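PDB 3S99: purine-binding protein BAB2_0673 from Brucella melitensis biovar Abortus, which binds adenine, and probably other purines such as guanine, and may serve in their uptake as part of an ABC-type transport system. Local coordinates for residues A[40-45]-A[130-135]; A[136-141]-A[285-290]; A[160-165]-A[213-218]. All blocks are in the same frame, centred on the assembly; numbering follows the deposited sequence.

Contact 1 of 3, residues A[40-45]-A[130-135]. With ADE (adenine), chain T.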
# COMPACT_ATOMS: atom_id res chain seq x y z
N PHE A 40 4.95 -12.73 -0.90
CA PHE A 40 4.46 -12.55 -2.27
C PHE A 40 3.48 -11.37 -2.40
O PHE A 40 2.60 -11.38 -3.25
CB PHE A 40 3.90 -13.85 -2.87
CG PHE A 40 4.96 -14.83 -3.25
CD1 PHE A 40 5.68 -14.66 -4.42
CD2 PHE A 40 5.30 -15.87 -2.41
CE1 PHE A 40 6.70 -15.55 -4.77
CE2 PHE A 40 6.33 -16.77 -2.74
CZ PHE A 40 7.03 -16.60 -3.92
N GLY A 41 3.70 -10.37 -1.55
CA GLY A 41 2.90 -9.13 -1.51
C GLY A 41 3.81 -7.95 -1.24
O GLY A 41 4.67 -7.62 -2.06
N TRP A 42 3.63 -7.33 -0.07
CA TRP A 42 4.29 -6.07 0.27
C TRP A 42 5.79 -6.18 0.30
O TRP A 42 6.47 -5.41 -0.35
CB TRP A 42 3.82 -5.60 1.65
CG TRP A 42 4.58 -4.41 2.17
CD1 TRP A 42 5.67 -4.40 3.00
CD2 TRP A 42 4.31 -3.06 1.84
NE1 TRP A 42 6.07 -3.09 3.25
CE2 TRP A 42 5.26 -2.25 2.52
CE3 TRP A 42 3.33 -2.43 1.06
CZ2 TRP A 42 5.26 -0.85 2.43
CZ3 TRP A 42 3.36 -1.03 0.93
CH2 TRP A 42 4.31 -0.26 1.62
N THR A 43 6.34 -7.10 1.10
CA THR A 43 7.80 -7.18 1.20
C THR A 43 8.40 -7.70 -0.12
O THR A 43 9.45 -7.24 -0.60
CB THR A 43 8.24 -8.00 2.40
OG1 THR A 43 8.03 -7.22 3.59
CG2 THR A 43 9.74 -8.38 2.28
N TYR A 44 7.68 -8.62 -0.74
CA TYR A 44 8.09 -9.18 -2.03
C TYR A 44 8.29 -8.08 -3.09
O TYR A 44 9.28 -8.09 -3.80
CB TYR A 44 7.02 -10.16 -2.48
CG TYR A 44 7.20 -10.71 -3.87
CD1 TYR A 44 8.18 -11.66 -4.14
CD2 TYR A 44 6.36 -10.31 -4.92
CE1 TYR A 44 8.32 -12.21 -5.44
CE2 TYR A 44 6.49 -10.85 -6.21
CZ TYR A 44 7.47 -11.79 -6.45
OH TYR A 44 7.63 -12.29 -7.70
N GLN A 45 7.32 -7.17 -3.20
CA GLN A 45 7.42 -6.03 -4.12
C GLN A 45 8.62 -5.15 -3.80
O GLN A 45 9.31 -4.69 -4.70
CB GLN A 45 6.18 -5.15 -4.07
CG GLN A 45 5.08 -5.36 -5.06
CD GLN A 45 5.47 -5.70 -6.49
OE1 GLN A 45 5.48 -6.86 -6.85
NE2 GLN A 45 5.72 -4.69 -7.31
N ALA A 130 3.24 6.53 -1.23
CA ALA A 130 2.46 6.26 -2.44
C ALA A 130 1.01 6.48 -2.13
O ALA A 130 0.54 6.09 -1.06
CB ALA A 130 2.66 4.82 -2.93
N ARG A 131 0.27 7.07 -3.08
CA ARG A 131 -1.17 7.23 -2.93
C ARG A 131 -1.89 5.91 -3.24
O ARG A 131 -2.63 5.82 -4.24
CB ARG A 131 -1.68 8.31 -3.87
CG ARG A 131 -1.07 9.67 -3.63
CD ARG A 131 -1.77 10.77 -4.44
NE ARG A 131 -1.09 12.04 -4.27
CZ ARG A 131 -1.32 12.93 -3.30
NH1 ARG A 131 -2.28 12.74 -2.42
NH2 ARG A 131 -0.58 14.04 -3.23
N PHE A 132 -1.69 4.90 -2.39
CA PHE A 132 -2.32 3.61 -2.61
C PHE A 132 -3.85 3.70 -2.75
O PHE A 132 -4.47 2.92 -3.45
CB PHE A 132 -2.05 2.65 -1.46
CG PHE A 132 -0.60 2.57 -1.03
CD1 PHE A 132 0.33 1.91 -1.80
CD2 PHE A 132 -0.19 3.15 0.16
CE1 PHE A 132 1.64 1.82 -1.39
CE2 PHE A 132 1.14 3.04 0.58
CZ PHE A 132 2.04 2.38 -0.21
N TYR A 133 -4.45 4.65 -2.07
CA TYR A 133 -5.91 4.85 -2.07
C TYR A 133 -6.45 5.16 -3.48
O TYR A 133 -7.66 5.03 -3.71
CB TYR A 133 -6.30 5.95 -1.06
CG TYR A 133 -5.89 7.34 -1.51
CD1 TYR A 133 -4.76 7.95 -1.00
CD2 TYR A 133 -6.62 8.02 -2.48
CE1 TYR A 133 -4.38 9.23 -1.44
CE2 TYR A 133 -6.23 9.28 -2.93
CZ TYR A 133 -5.12 9.87 -2.39
OH TYR A 133 -4.76 11.10 -2.87
N GLU A 134 -5.59 5.54 -4.41
CA GLU A 134 -6.02 5.74 -5.78
C GLU A 134 -6.42 4.40 -6.40
O GLU A 134 -7.46 4.31 -7.03
CB GLU A 134 -4.96 6.45 -6.61
CG GLU A 134 -4.78 7.92 -6.24
CD GLU A 134 -3.73 8.65 -7.11
OE1 GLU A 134 -2.90 7.97 -7.71
OE2 GLU A 134 -3.74 9.90 -7.17
N GLY A 135 -5.62 3.36 -6.15
CA GLY A 135 -5.93 2.00 -6.57
C GLY A 135 -7.15 1.46 -5.86
O GLY A 135 -7.93 0.72 -6.44
N9 ADE T . 3.97 0.41 5.90
C8 ADE T . 3.07 1.19 5.20
N7 ADE T . 2.20 0.52 4.49
C5 ADE T . 2.60 -0.79 4.77
C6 ADE T . 2.07 -1.97 4.32
N6 ADE T . 1.04 -1.88 3.47
N1 ADE T . 2.65 -3.14 4.75
C2 ADE T . 3.68 -3.08 5.60
N3 ADE T . 4.28 -2.00 6.11
C4 ADE T . 3.67 -0.89 5.63

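Contact 2 of 3, residues A[136-141]-A[285-290]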
# COMPACT_ATOMS: atom_id res chain seq x y z
N ARG A 136 -7.32 1.81 -4.60
CA ARG A 136 -8.48 1.35 -3.86
C ARG A 136 -9.78 1.83 -4.51
O ARG A 136 -10.79 1.12 -4.47
CB ARG A 136 -8.43 1.89 -2.44
CG ARG A 136 -7.28 1.33 -1.61
CD ARG A 136 -7.56 -0.07 -1.18
NE ARG A 136 -6.47 -0.57 -0.34
CZ ARG A 136 -6.32 -1.81 0.06
NH1 ARG A 136 -7.17 -2.76 -0.30
NH2 ARG A 136 -5.29 -2.11 0.84
N TYR A 137 -9.77 3.02 -5.08
CA TYR A 137 -10.98 3.58 -5.66
C TYR A 137 -11.41 2.75 -6.83
O TYR A 137 -12.57 2.35 -6.91
CB TYR A 137 -10.77 5.04 -6.05
CG TYR A 137 -12.03 5.73 -6.48
CD1 TYR A 137 -12.39 5.76 -7.83
CD2 TYR A 137 -12.86 6.36 -5.55
CE1 TYR A 137 -13.51 6.40 -8.24
CE2 TYR A 137 -13.98 7.03 -5.96
CZ TYR A 137 -14.31 7.03 -7.29
OH TYR A 137 -15.43 7.66 -7.70
N VAL A 138 -10.48 2.44 -7.72
CA VAL A 138 -10.71 1.56 -8.82
C VAL A 138 -11.24 0.20 -8.37
O VAL A 138 -12.19 -0.32 -8.94
CB VAL A 138 -9.43 1.31 -9.65
CG1 VAL A 138 -9.77 0.54 -10.87
CG2 VAL A 138 -8.74 2.62 -10.00
N GLN A 139 -10.63 -0.38 -7.32
CA GLN A 139 -11.12 -1.66 -6.84
C GLN A 139 -12.55 -1.56 -6.31
O GLN A 139 -13.31 -2.51 -6.40
CB GLN A 139 -10.14 -2.25 -5.77
CG GLN A 139 -8.78 -2.51 -6.38
CD GLN A 139 -7.75 -3.22 -5.51
OE1 GLN A 139 -6.83 -3.82 -6.07
NE2 GLN A 139 -7.85 -3.12 -4.18
N GLY A 140 -12.90 -0.42 -5.71
CA GLY A 140 -14.23 -0.25 -5.17
C GLY A 140 -15.25 -0.22 -6.30
O GLY A 140 -16.32 -0.84 -6.21
N VAL A 141 -14.91 0.49 -7.37
CA VAL A 141 -15.76 0.53 -8.56
C VAL A 141 -15.99 -0.91 -9.05
O VAL A 141 -17.13 -1.31 -9.32
CB VAL A 141 -15.14 1.39 -9.67
CG1 VAL A 141 -15.93 1.23 -10.97
CG2 VAL A 141 -15.08 2.87 -9.22
N VAL A 285 2.18 4.02 -8.28
CA VAL A 285 1.11 3.06 -8.11
C VAL A 285 0.48 2.78 -9.48
O VAL A 285 0.23 3.71 -10.25
CB VAL A 285 0.04 3.63 -7.11
CG1 VAL A 285 -1.21 2.73 -7.09
CG2 VAL A 285 0.66 3.76 -5.73
N LYS A 286 0.21 1.51 -9.75
CA LYS A 286 -0.43 1.06 -11.00
C LYS A 286 -1.41 -0.07 -10.68
O LYS A 286 -1.21 -0.80 -9.70
CB LYS A 286 0.64 0.54 -11.99
N MET A 287 -2.43 -0.26 -11.51
CA MET A 287 -3.28 -1.45 -11.38
C MET A 287 -2.67 -2.64 -12.12
O MET A 287 -2.13 -2.47 -13.20
CB MET A 287 -4.68 -1.18 -11.94
CG MET A 287 -5.44 -0.06 -11.21
SD MET A 287 -5.48 -0.20 -9.45
CE MET A 287 -6.55 -1.65 -9.33
N ALA A 288 -2.81 -3.83 -11.55
CA ALA A 288 -2.53 -5.07 -12.26
C ALA A 288 -3.52 -5.24 -13.41
O ALA A 288 -4.50 -4.52 -13.47
CB ALA A 288 -2.62 -6.24 -11.31
N PRO A 289 -3.25 -6.18 -14.36
CA PRO A 289 -4.28 -6.37 -15.36
C PRO A 289 -5.64 -6.69 -14.74
O PRO A 289 -5.71 -7.24 -13.65
CB PRO A 289 -3.76 -7.54 -16.20
CG PRO A 289 -2.25 -7.40 -16.11
CD PRO A 289 -2.02 -6.92 -14.68
N PHE A 290 -6.68 -6.32 -15.47
CA PHE A 290 -8.06 -6.54 -15.08
C PHE A 290 -8.55 -7.88 -15.63
O PHE A 290 -8.71 -8.04 -16.84
CB PHE A 290 -8.92 -5.38 -15.61
CG PHE A 290 -8.45 -4.02 -15.14
CD1 PHE A 290 -8.42 -3.73 -13.79
CD2 PHE A 290 -8.03 -3.05 -16.05
CE1 PHE A 290 -7.99 -2.50 -13.34
CE2 PHE A 290 -7.63 -1.81 -15.61
CZ PHE A 290 -7.61 -1.52 -14.26

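Contact 3 of 3, residues A[160-165]-A[213-218]. With ADE (adenine), chain T.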
# COMPACT_ATOMS: atom_id res chain seq x y z
N VAL A 160 -3.86 2.72 11.05
CA VAL A 160 -3.14 3.96 10.84
C VAL A 160 -3.80 4.72 9.68
O VAL A 160 -4.56 4.12 8.90
CB VAL A 160 -1.67 3.67 10.57
CG1 VAL A 160 -0.99 3.04 11.86
CG2 VAL A 160 -1.53 2.79 9.31
N PRO A 161 -3.49 6.02 9.52
CA PRO A 161 -4.19 6.78 8.48
C PRO A 161 -4.10 6.19 7.07
O PRO A 161 -5.09 6.22 6.35
CB PRO A 161 -3.51 8.17 8.54
CG PRO A 161 -3.04 8.28 9.98
CD PRO A 161 -2.57 6.87 10.30
N GLU A 162 -2.97 5.63 6.68
CA GLU A 162 -2.88 4.96 5.36
C GLU A 162 -3.99 3.90 5.15
O GLU A 162 -4.58 3.80 4.04
CB GLU A 162 -1.52 4.29 5.17
CG GLU A 162 -1.37 3.50 3.85
CD GLU A 162 -0.05 2.78 3.76
OE1 GLU A 162 0.97 3.41 4.11
OE2 GLU A 162 -0.02 1.60 3.33
N VAL A 163 -4.30 3.15 6.20
CA VAL A 163 -5.30 2.10 6.09
C VAL A 163 -6.72 2.67 6.09
O VAL A 163 -7.56 2.22 5.30
CB VAL A 163 -5.12 1.04 7.20
CG1 VAL A 163 -6.16 -0.07 7.06
CG2 VAL A 163 -3.69 0.47 7.12
N VAL A 164 -6.96 3.69 6.92
CA VAL A 164 -8.24 4.37 6.93
C VAL A 164 -8.53 5.03 5.58
O VAL A 164 -9.63 4.92 5.05
CB VAL A 164 -8.36 5.44 8.02
CG1 VAL A 164 -9.73 6.08 7.97
CG2 VAL A 164 -8.12 4.84 9.42
N GLN A 165 -7.54 5.73 5.02
CA GLN A 165 -7.65 6.23 3.65
C GLN A 165 -8.13 5.15 2.67
O GLN A 165 -8.99 5.40 1.84
CB GLN A 165 -6.31 6.73 3.14
CG GLN A 165 -5.71 7.99 3.83
CD GLN A 165 -4.24 8.14 3.40
OE1 GLN A 165 -3.86 7.64 2.33
NE2 GLN A 165 -3.41 8.78 4.23
N THR A 213 -10.77 -8.27 0.08
CA THR A 213 -9.69 -7.36 -0.14
C THR A 213 -8.98 -7.13 1.18
O THR A 213 -9.56 -7.36 2.26
CB THR A 213 -10.23 -6.00 -0.69
OG1 THR A 213 -9.13 -5.22 -1.18
CG2 THR A 213 -10.93 -5.27 0.39
N GLN A 214 -7.77 -6.60 1.10
CA GLN A 214 -6.91 -6.51 2.31
C GLN A 214 -5.95 -5.34 2.32
O GLN A 214 -5.60 -4.81 1.27
CB GLN A 214 -6.08 -7.78 2.46
CG GLN A 214 -4.91 -7.84 1.50
CD GLN A 214 -4.29 -9.19 1.42
OE1 GLN A 214 -4.98 -10.20 1.21
NE2 GLN A 214 -2.96 -9.24 1.57
N HIS A 215 -5.51 -4.96 3.52
CA HIS A 215 -4.34 -4.10 3.69
C HIS A 215 -3.23 -4.76 4.50
O HIS A 215 -2.40 -4.08 5.12
CB HIS A 215 -4.75 -2.78 4.32
CG HIS A 215 -3.89 -1.62 3.94
ND1 HIS A 215 -4.42 -0.42 3.50
CD2 HIS A 215 -2.54 -1.45 3.99
CE1 HIS A 215 -3.43 0.43 3.28
NE2 HIS A 215 -2.28 -0.16 3.59
N THR A 216 -3.22 -6.09 4.50
CA THR A 216 -2.12 -6.87 5.04
C THR A 216 -1.21 -7.34 3.88
O THR A 216 -1.53 -7.12 2.69
CB THR A 216 -2.67 -8.06 5.82
OG1 THR A 216 -3.51 -8.85 4.94
CG2 THR A 216 -3.48 -7.54 7.06
N ASP A 217 -0.09 -7.96 4.22
CA ASP A 217 1.06 -8.09 3.32
C ASP A 217 1.13 -9.36 2.49
O ASP A 217 1.88 -9.43 1.51
CB ASP A 217 2.36 -7.96 4.15
CG ASP A 217 2.59 -6.54 4.69
OD1 ASP A 217 1.76 -5.63 4.35
OD2 ASP A 217 3.61 -6.32 5.42
N SER A 218 0.37 -10.39 2.87
CA SER A 218 0.63 -11.72 2.33
C SER A 218 -0.45 -12.20 1.37
O SER A 218 -1.53 -11.61 1.28
CB SER A 218 0.80 -12.77 3.45
OG SER A 218 -0.45 -13.30 3.80
N9 ADE T . 3.97 0.41 5.90
C8 ADE T . 3.07 1.19 5.20
N7 ADE T . 2.20 0.52 4.49
C5 ADE T . 2.60 -0.79 4.77
C6 ADE T . 2.07 -1.97 4.32
N6 ADE T . 1.04 -1.88 3.47
N1 ADE T . 2.65 -3.14 4.75
C2 ADE T . 3.68 -3.08 5.60
N3 ADE T . 4.28 -2.00 6.11
C4 ADE T . 3.67 -0.89 5.63
O HOH W 1 -7.00 0.13 3.29

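Contact 1 of 3, residues A[40-45]-A[130-135]
W42 and F132 show how one aromatic side chain can serve a ligand with its face and the protein with its edge. With CG anti to the backbone N (chi1 172°), the indole of W42 reaches away from its helix and lies with one face against the adenine. CB is still at the margin, 4.1 Å from ADE N1. The next atom, CG of W42, lies 3.5 Å from that same ADE N1, so the purine begins where the ring begins. On the pyrrole side, W42 NE1 approaches ADE C2 at 3.4 Å while its N-H is spent on T93 O, which should hold the ring against rotation. On the other side of the indole, W42 CE3 comes within 3.4 Å of ADE N6, next to the exocyclic amine. Farther out, W42 CZ2 is 3.5 Å from ADE C5, one of the two atoms shared by the purine rings. The outer rim meets the protein as well: at its edge W42 CZ3 lies 3.8 Å from F132 CZ, and W42 CH2 touches the same F132 CZ at 3.9 Å. F132 thus arrives near the indole plane, but the two ring planes are inclined by 63°, an oblique aromatic pair. Both residues are buried. W42 opens helix 42-57, just after the N-cap G41, whereas F132 lies where the chain passes, by way of R131, from strand 125-130 to helix 132-146. D253 of strand 247-253 touches both side chains, and E162 of helix 161-175 packs on F132.

Contact 2 of 3, residues A[136-141]-A[285-290]
M287 reaches V138 and Q139 through a folded side chain: CG stands beside the backbone N (chi1 -61°), and further bends at chi2 (-51°) and chi3 (-69°) curl the thioether so that its terminal methyl makes the closest approach to both residues. That methyl does most of the touching, a small example of how methionine's flexibility fits a strand side chain to a helix. M287 CE lies 3.8 Å from Q139 CG, the extended glutamine passing at a slant, and is also 3.9 Å from Q139 OE1. The second neighbour, V138, points at the strand and runs past M287 in the opposite sense, its CB 4.1 Å from M287 CE. Its CG1 branch touches the same methyl and continues to the ring of F290, where V138 CG1 meets F290 CE1 at 4.3 Å. No hydrogen bond links the two segments; van der Waals packing joins them. The sulfur packs on the same helix at G135, M287 SD lying 3.7 Å from G135 CA. Strand 285-287 forms one edge of the mixed sheet, antiparallel to strand 247-253, and helix 132-146 packs against it: Q139 also touches V251, while M287 and F290 rest on T249. Helix 161-175 meets Q139 through F170, and helix 295-310 meets F290 through A301 and E305.

Contact 3 of 3, residues A[160-165]-A[213-218]
OE2 of E162 is approached by two nitrogens, one from the protein and one from the ligand. H215 NE2 donates to E162 OE2 in a fairly straight hydrogen bond of 2.9 Å (160° at the proton), while ADE N7 lies 2.7 Å from E162 OE2, a close polar contact. The histidine comes to the anti side of the carboxylate, 22° out of its plane, with the oxygen practically in the ring plane of H215. E162 gets there by full extension, CG anti to the backbone N, crossing the histidine at about a right angle. One helix supplies the acceptor and, through V163 CG2, a CH-pi contact that may help fix the ring: this methyl lies 3.7 Å from the H215 ring centroid, directly over its centre. H215 ND1 meets water 1 at 2.6 Å, and this water donates to V163 O at 3.0 Å. Beyond the histidine, the chain is braced by Q214, whose NE2 donates to T216 O and, nearly in line, to S218 O. D217, between the two carbonyls that Q214 holds, brings OD1 within 2.7 Å of ADE N1. E162 and D217 therefore address the purine at N7 and N1, while the ring edge of H215 passes N6 with carbon CD2. With W42, W191, S94 and others they line the adenine pocket, in an interlobe cleft characteristic of periplasmic-type binding proteins.

In the fold
From the N terminus, contact 1 comes first, closing a span of 84 residues that runs through most of the parallel sheet and ends at strand 125-130. Helix 132-146 leads directly into contact 2, which spans the next 143 residues, revisits the parallel sheet at strand 275-278 and ends at an edge strand of the mixed sheet. Contact 3 opens and closes within that span, joining helix 161-175 to the end of strand 211-214. Cross-links bind the three: the backbones of W42 and D217 are hydrogen-bonded between contacts 1 and 3, both beside adenine, and R136 NH2 reaches Q214 O between contacts 2 and 3. These links connect the segments flanking the two sheets near the ligand.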